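PDB 4AUR: LEOA from Escherichia coli, which is a bacterial dynamin that probably binds and hydrolyses GTP through its P-loop domain and may be connected with the LT toxin. Local coordinates for residues G23-L28 with D280-R285; G29-N34 with R416-A421; A463-K468 with E493-E498. All coordinates share one frame; numbering follows the deposited sequence.

Contact 1: G23-L28 with D280-R285; sequences GMLEML and DIVIQR
Val-282 packs its two methyl groups against three side chains of the helix segment 23-28. Its CG2 meets Leu-25 CD2 at 3.7 Å, and the two side chains cross at about a right angle. Its CG1 faces CB of the selenomethionine Met-24 at 4.0 Å. Leu-28 CD1 reaches the same CG1 more loosely, at 4.5 Å. The branch is split this way because CG1 lies opposite the backbone N (chi1 163°), which leaves CG2 beside that N and turned to Leu-25.

Two lesser contacts lie at the ends. The chain of Met-24 bends at its third torsion, and SE comes to 4.5 Å from Ile-283 CG1. Leu-28 CD2 lies 4.3 Å from Arg-285 CG, so it touches the aliphatic part of the arginine. The guanidinium end goes further, and Arg-285 NE donates to Ser-417 O. The contact is otherwise apolar and mostly buried.

The short helix axes approach to 10.5 Å at 51°. Helix 547-567 adds Leu-566 and Met-567 beside Met-24. Leu-39 and Val-42 of helix 38-51 pack on Leu-25. Helices 3-30 and 275-343 thus meet within a multi-helix bundle.

Contact 2: G29-N34 with R416-A421; sequences GEMGIN and RSLGGA
Met-31 and Gly-420 share the one hydrogen bond between these segments. Gly-420 N donates to Met-31 O over 2.9 Å, with an N-H...O angle of 158°. The donor is tilted 21° from the carbonyl plane. A CA-H...O contact reaches the same oxygen from Gly-419 CA, at 3.3 Å. The carbonyl of Met-31, just past the end of helix 3-30, is therefore met by two neighbouring glycines.

The remaining contacts are packing. Met-31, a selenomethionine, bends at its third torsion and brings CE over the backbone of Leu-418. CE also meets Leu-418 CD1 at 4.1 Å. Ile-33 comes in beside it. Its CG1 lies 3.7 Å from Gly-419 CA, and its CD1 approaches Ser-417 O. Leu-556 of helix 547-567 touches both Met-31 and Leu-418, and Ala-289 of helix 275-343 touches Met-31.

The end of helix 3-30, from Leu-28 to Ile-33, forms a Schellman motif. Gly-32, with positive phi, is the C-prime residue. Its N bonds to Gly-29 O, while Ile-33 N bonds to Leu-28 O. The motif ends helix 3-30, and at this turn Met-31 O meets the loop that follows helix 368-408.

Contact 3: A463-K468 with E493-E498; sequences AGSIAK and EQELKE
Lys-468 and Glu-495 form a surface salt bridge in the dynamin-like helical domain, near the end of the elongated molecule that lies far from the GTPase sheet. It joins a short, weakly bonded helix at about 464-467 to helix 489-518. Lys-468 NZ donates to Glu-495 OE2 at 2.9 Å and meets that oxygen nearly along its C-O axis. The two side chains cross at about a right angle. Lys-468 starts with CG wedged between its backbone N and carbonyl carbon (chi1 73°), then runs extended to its amine. Glu-495 instead bends at its second torsion (chi2 87°), which carries its carboxylate across to the lysine.

Each end of the bridge has a second partner. Lys-468 NZ also bonds to Tyr-487 OH. Glu-495 OE2 takes a weak bond from Trp-469 NE1. These partners probably limit how the two charged groups can swing, and Tyr-487 also packs on Glu-495.

Ser-465 OG lies near both carboxylates, 3.6 Å from Glu-498 OE2 and 4.0 Å from Glu-495 OE2. Both gaps are long, so this is proximity only. Glu-498 OE2 is 6.3 Å from Lys-468 NZ, and the lysine may still help to balance its charge. Apart from these polar groups, Ile-466 CD1 lies 3.8 Å from Glu-498 O.

In the short helix, Ala-463 O accepts from both Ile-466 N and Ala-467 N. Helix 489-518 is itself kinked here, since the N atoms of Gln-494 and Glu-495 lack bonds to the preceding turn. Further along that helix, Val-499 and Ser-502 receive the side chain of Ile-466. On another side of the helix, Leu-496 packs on Leu-348, in the loop between helices 275-343 and 351-359.

From the N terminus, helix 3-30 supplies the first segment of contact 1 and then, at its end, that of contact 2. The chain next passes through the mixed GTPase sheet and returns at 280-285, closing contact 1. It closes contact 2 only at 416-421, so the two loops cross. Their centres are 11 Å apart, and they touch directly. Together they tie helix 3-30 to helix 275-343 and to the loop after helix 368-408. Contact 3 follows in series and closes a short loop between 463-468 and 493-498. It joins the short helix 464-467 to helix 489-518, far along the helical domain. Its nearest atoms lie about 76 Å from contact 2.

Contact 1: G23-L28 with D280-R285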
# COMPACT_ATOMS: atom_id res chain seq x y z
N GLY A 23 -20.71 7.43 -3.03
CA GLY A 23 -20.22 6.75 -1.85
C GLY A 23 -18.74 6.95 -1.68
O GLY A 23 -18.24 7.05 -0.58
N MSE A 24 -18.02 7.03 -2.79
CA MSE A 24 -16.59 7.16 -2.75
C MSE A 24 -16.30 8.54 -2.29
O MSE A 24 -15.34 8.74 -1.55
CB MSE A 24 -15.96 6.86 -4.11
CG MSE A 24 -15.95 5.37 -4.37
SE MSE A 24 -14.90 5.06 -6.02
CE MSE A 24 -16.25 4.34 -7.25
N LEU A 25 -17.14 9.51 -2.69
CA LEU A 25 -16.96 10.92 -2.27
C LEU A 25 -17.17 11.15 -0.79
O LEU A 25 -16.45 11.91 -0.17
CB LEU A 25 -17.91 11.82 -3.01
CG LEU A 25 -17.48 12.07 -4.45
CD1 LEU A 25 -18.67 12.46 -5.32
CD2 LEU A 25 -16.40 13.13 -4.51
N GLU A 26 -18.19 10.51 -0.24
CA GLU A 26 -18.43 10.57 1.20
C GLU A 26 -17.20 10.12 2.01
O GLU A 26 -16.97 10.63 3.10
CB GLU A 26 -19.62 9.69 1.58
CG GLU A 26 -20.97 10.19 1.10
CD GLU A 26 -22.13 9.33 1.60
OE1 GLU A 26 -21.97 8.09 1.73
OE2 GLU A 26 -23.22 9.90 1.86
N MSE A 27 -16.45 9.14 1.50
CA MSE A 27 -15.31 8.61 2.23
C MSE A 27 -14.14 9.54 2.14
O MSE A 27 -13.48 9.77 3.13
CB MSE A 27 -14.93 7.24 1.73
CG MSE A 27 -16.05 6.27 2.02
SE MSE A 27 -16.21 5.85 3.93
CE MSE A 27 -17.52 7.19 4.53
N LEU A 28 -13.87 10.10 0.96
CA LEU A 28 -12.86 11.16 0.85
C LEU A 28 -13.18 12.30 1.80
O LEU A 28 -12.32 12.79 2.53
CB LEU A 28 -12.78 11.71 -0.58
CG LEU A 28 -12.40 10.72 -1.67
CD1 LEU A 28 -12.34 11.40 -3.01
CD2 LEU A 28 -11.06 10.06 -1.40
N ASP A 280 -13.17 10.16 -13.15
CA ASP A 280 -11.77 9.81 -13.41
C ASP A 280 -10.94 10.39 -12.29
O ASP A 280 -10.01 9.75 -11.84
CB ASP A 280 -11.26 10.32 -14.78
CG ASP A 280 -11.80 9.50 -15.99
OD1 ASP A 280 -12.31 8.35 -15.82
OD2 ASP A 280 -11.72 10.03 -17.13
N ILE A 281 -11.27 11.59 -11.84
CA ILE A 281 -10.52 12.21 -10.75
C ILE A 281 -10.72 11.47 -9.43
O ILE A 281 -9.76 11.25 -8.70
CB ILE A 281 -10.88 13.71 -10.58
CG1 ILE A 281 -10.29 14.53 -11.73
CG2 ILE A 281 -10.34 14.27 -9.29
CD1 ILE A 281 -10.97 15.88 -11.91
N VAL A 282 -11.94 11.09 -9.12
CA VAL A 282 -12.20 10.42 -7.86
C VAL A 282 -11.56 9.07 -7.80
O VAL A 282 -10.95 8.73 -6.82
CB VAL A 282 -13.70 10.28 -7.61
CG1 VAL A 282 -13.98 9.25 -6.56
CG2 VAL A 282 -14.26 11.60 -7.15
N ILE A 283 -11.68 8.28 -8.86
CA ILE A 283 -11.05 6.98 -8.89
C ILE A 283 -9.54 7.13 -8.85
O ILE A 283 -8.86 6.33 -8.24
CB ILE A 283 -11.49 6.17 -10.11
CG1 ILE A 283 -12.97 5.83 -10.00
CG2 ILE A 283 -10.71 4.88 -10.23
CD1 ILE A 283 -13.50 5.03 -11.16
N GLN A 284 -9.02 8.18 -9.45
CA GLN A 284 -7.58 8.45 -9.31
C GLN A 284 -7.13 8.71 -7.87
O GLN A 284 -6.08 8.30 -7.49
CB GLN A 284 -7.15 9.64 -10.16
CG GLN A 284 -6.76 9.32 -11.60
CD GLN A 284 -6.25 10.57 -12.32
OE1 GLN A 284 -5.44 11.35 -11.77
NE2 GLN A 284 -6.74 10.79 -13.56
N ARG A 285 -7.92 9.42 -7.10
CA ARG A 285 -7.50 9.84 -5.78
C ARG A 285 -7.61 8.65 -4.86
O ARG A 285 -6.91 8.58 -3.88
CB ARG A 285 -8.34 11.02 -5.31
CG ARG A 285 -7.95 11.64 -3.98
CD ARG A 285 -6.58 12.31 -3.96
NE ARG A 285 -6.23 12.74 -2.60
CZ ARG A 285 -6.40 13.97 -2.11
NH1 ARG A 285 -6.92 14.95 -2.84
NH2 ARG A 285 -6.05 14.25 -0.85

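Contact 2: G29-N34 with R416-A421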
# COMPACT_ATOMS: atom_id res chain seq x y z
N GLY A 29 -14.43 12.75 1.81
CA GLY A 29 -14.84 13.80 2.73
C GLY A 29 -14.45 13.38 4.12
O GLY A 29 -13.94 14.17 4.91
N GLU A 30 -14.65 12.11 4.42
CA GLU A 30 -14.36 11.61 5.74
C GLU A 30 -12.88 11.67 6.10
O GLU A 30 -12.55 11.76 7.26
CB GLU A 30 -14.89 10.20 5.87
CG GLU A 30 -14.92 9.68 7.30
CD GLU A 30 -15.95 10.34 8.18
OE1 GLU A 30 -17.12 10.50 7.75
OE2 GLU A 30 -15.57 10.67 9.33
N MSE A 31 -11.98 11.66 5.11
CA MSE A 31 -10.55 11.77 5.37
C MSE A 31 -10.09 13.18 5.10
O MSE A 31 -8.91 13.45 4.90
CB MSE A 31 -9.78 10.63 4.69
CG MSE A 31 -9.99 10.52 3.21
SE MSE A 31 -9.42 8.79 2.45
CE MSE A 31 -7.57 9.40 2.27
N GLY A 32 -11.04 14.13 5.14
CA GLY A 32 -10.73 15.55 5.17
C GLY A 32 -10.37 16.11 3.83
O GLY A 32 -9.75 17.14 3.74
N ILE A 33 -10.79 15.44 2.77
CA ILE A 33 -10.50 15.87 1.42
C ILE A 33 -11.65 16.69 0.88
O ILE A 33 -12.76 16.58 1.39
CB ILE A 33 -10.22 14.65 0.55
CG1 ILE A 33 -9.02 13.90 1.15
CG2 ILE A 33 -10.00 15.05 -0.91
CD1 ILE A 33 -8.47 12.76 0.35
N ASN A 34 -11.35 17.53 -0.12
CA ASN A 34 -12.23 18.63 -0.64
C ASN A 34 -13.73 18.37 -0.79
O ASN A 34 -14.52 18.84 0.03
CB ASN A 34 -11.68 19.17 -1.99
CG ASN A 34 -12.45 20.41 -2.50
OD1 ASN A 34 -13.31 20.96 -1.80
ND2 ASN A 34 -12.13 20.86 -3.72
N ARG A 416 0.21 12.96 1.27
CA ARG A 416 -0.72 14.06 1.04
C ARG A 416 -2.05 13.57 0.47
O ARG A 416 -3.07 14.21 0.71
CB ARG A 416 -0.12 15.14 0.16
CG ARG A 416 1.03 15.87 0.84
CD ARG A 416 1.59 16.98 -0.03
NE ARG A 416 1.84 18.12 0.82
CZ ARG A 416 0.99 19.13 1.03
NH1 ARG A 416 -0.20 19.24 0.43
NH2 ARG A 416 1.36 20.07 1.88
N SER A 417 -2.05 12.44 -0.22
CA SER A 417 -3.29 11.87 -0.76
C SER A 417 -4.18 11.33 0.31
O SER A 417 -5.32 11.05 0.03
CB SER A 417 -3.01 10.73 -1.72
OG SER A 417 -1.87 10.07 -1.27
N LEU A 418 -3.66 11.17 1.52
CA LEU A 418 -4.42 10.65 2.63
C LEU A 418 -5.22 11.73 3.32
O LEU A 418 -5.84 11.48 4.33
CB LEU A 418 -3.50 9.96 3.62
CG LEU A 418 -3.26 8.45 3.49
CD1 LEU A 418 -3.76 7.84 2.20
CD2 LEU A 418 -1.81 8.10 3.67
N GLY A 419 -5.19 12.95 2.82
CA GLY A 419 -6.07 14.00 3.34
C GLY A 419 -5.64 14.89 4.49
O GLY A 419 -4.51 15.35 4.55
N GLY A 420 -6.57 15.16 5.40
CA GLY A 420 -6.48 16.33 6.28
C GLY A 420 -5.32 16.38 7.26
O GLY A 420 -4.69 17.44 7.48
N ALA A 421 -5.02 15.24 7.86
CA ALA A 421 -3.95 15.18 8.85
C ALA A 421 -2.54 15.31 8.27
O ALA A 421 -1.61 15.44 9.04
CB ALA A 421 -4.05 13.90 9.67

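Contact 3: A463-K468 with E493-E498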
# COMPACT_ATOMS: atom_id res chain seq x y z
N ALA A 463 48.68 -4.88 62.04
CA ALA A 463 48.92 -4.45 63.41
C ALA A 463 50.38 -4.73 63.77
O ALA A 463 50.94 -5.73 63.31
CB ALA A 463 47.99 -5.18 64.37
N GLY A 464 50.99 -3.85 64.56
CA GLY A 464 52.36 -4.08 65.05
C GLY A 464 52.52 -5.47 65.66
O GLY A 464 53.49 -6.17 65.39
N SER A 465 51.54 -5.85 66.49
CA SER A 465 51.49 -7.17 67.13
C SER A 465 51.55 -8.33 66.14
O SER A 465 52.11 -9.37 66.45
CB SER A 465 50.20 -7.29 67.97
OG SER A 465 49.99 -8.61 68.44
N ILE A 466 50.95 -8.14 64.97
CA ILE A 466 50.87 -9.18 63.94
C ILE A 466 51.99 -9.03 62.89
O ILE A 466 52.32 -9.98 62.17
CB ILE A 466 49.46 -9.19 63.31
CG1 ILE A 466 48.42 -9.47 64.42
CG2 ILE A 466 49.35 -10.23 62.21
CD1 ILE A 466 46.99 -9.11 64.07
N ALA A 467 52.60 -7.85 62.82
CA ALA A 467 53.71 -7.61 61.91
C ALA A 467 54.97 -8.41 62.26
O ALA A 467 55.83 -8.63 61.40
CB ALA A 467 54.03 -6.13 61.88
N LYS A 468 55.10 -8.83 63.52
CA LYS A 468 56.30 -9.53 64.01
C LYS A 468 56.35 -11.01 63.64
O LYS A 468 57.40 -11.63 63.75
CB LYS A 468 56.41 -9.39 65.53
CG LYS A 468 55.39 -10.23 66.30
CD LYS A 468 55.09 -9.63 67.66
CE LYS A 468 54.21 -10.54 68.51
NZ LYS A 468 53.58 -9.79 69.63
N GLU A 493 49.75 -20.46 70.70
CA GLU A 493 48.59 -20.92 69.95
C GLU A 493 47.45 -19.93 70.06
O GLU A 493 46.53 -19.95 69.24
CB GLU A 493 48.14 -22.30 70.43
CG GLU A 493 49.12 -23.42 70.10
CD GLU A 493 48.95 -24.64 70.99
OE1 GLU A 493 47.79 -24.98 71.33
OE2 GLU A 493 49.97 -25.27 71.33
N GLN A 494 47.50 -19.05 71.07
CA GLN A 494 46.54 -17.95 71.19
C GLN A 494 46.98 -16.79 70.32
O GLN A 494 46.15 -16.08 69.75
CB GLN A 494 46.41 -17.46 72.64
CG GLN A 494 45.23 -16.52 72.88
CD GLN A 494 43.88 -17.14 72.54
OE1 GLN A 494 42.91 -16.43 72.29
NE2 GLN A 494 43.80 -18.48 72.53
N GLU A 495 48.28 -16.58 70.25
CA GLU A 495 48.84 -15.56 69.38
C GLU A 495 48.51 -15.87 67.90
O GLU A 495 48.16 -14.98 67.13
CB GLU A 495 50.34 -15.45 69.62
CG GLU A 495 50.98 -14.20 69.06
CD GLU A 495 50.97 -13.01 69.99
OE1 GLU A 495 50.29 -13.04 71.04
OE2 GLU A 495 51.65 -12.02 69.66
N LEU A 496 48.59 -17.15 67.54
CA LEU A 496 48.13 -17.63 66.24
C LEU A 496 46.65 -17.31 65.98
O LEU A 496 46.30 -16.86 64.90
CB LEU A 496 48.36 -19.15 66.11
CG LEU A 496 48.00 -19.90 64.82
CD1 LEU A 496 48.84 -19.47 63.64
CD2 LEU A 496 48.17 -21.40 65.03
N LYS A 497 45.79 -17.54 66.96
CA LYS A 497 44.35 -17.34 66.77
C LYS A 497 44.01 -15.90 66.40
O LYS A 497 43.18 -15.67 65.52
CB LYS A 497 43.57 -17.74 68.02
CG LYS A 497 42.07 -17.91 67.81
CD LYS A 497 41.74 -18.96 66.74
CE LYS A 497 42.46 -20.29 66.97
NZ LYS A 497 41.98 -21.37 66.07
N GLU A 498 44.64 -14.94 67.06
CA GLU A 498 44.32 -13.54 66.81
C GLU A 498 44.96 -13.02 65.53
O GLU A 498 44.60 -11.96 65.04
CB GLU A 498 44.66 -12.67 68.04
CG GLU A 498 46.14 -12.52 68.40
CD GLU A 498 46.37 -11.61 69.61
OE1 GLU A 498 45.57 -11.69 70.58
OE2 GLU A 498 47.35 -10.82 69.60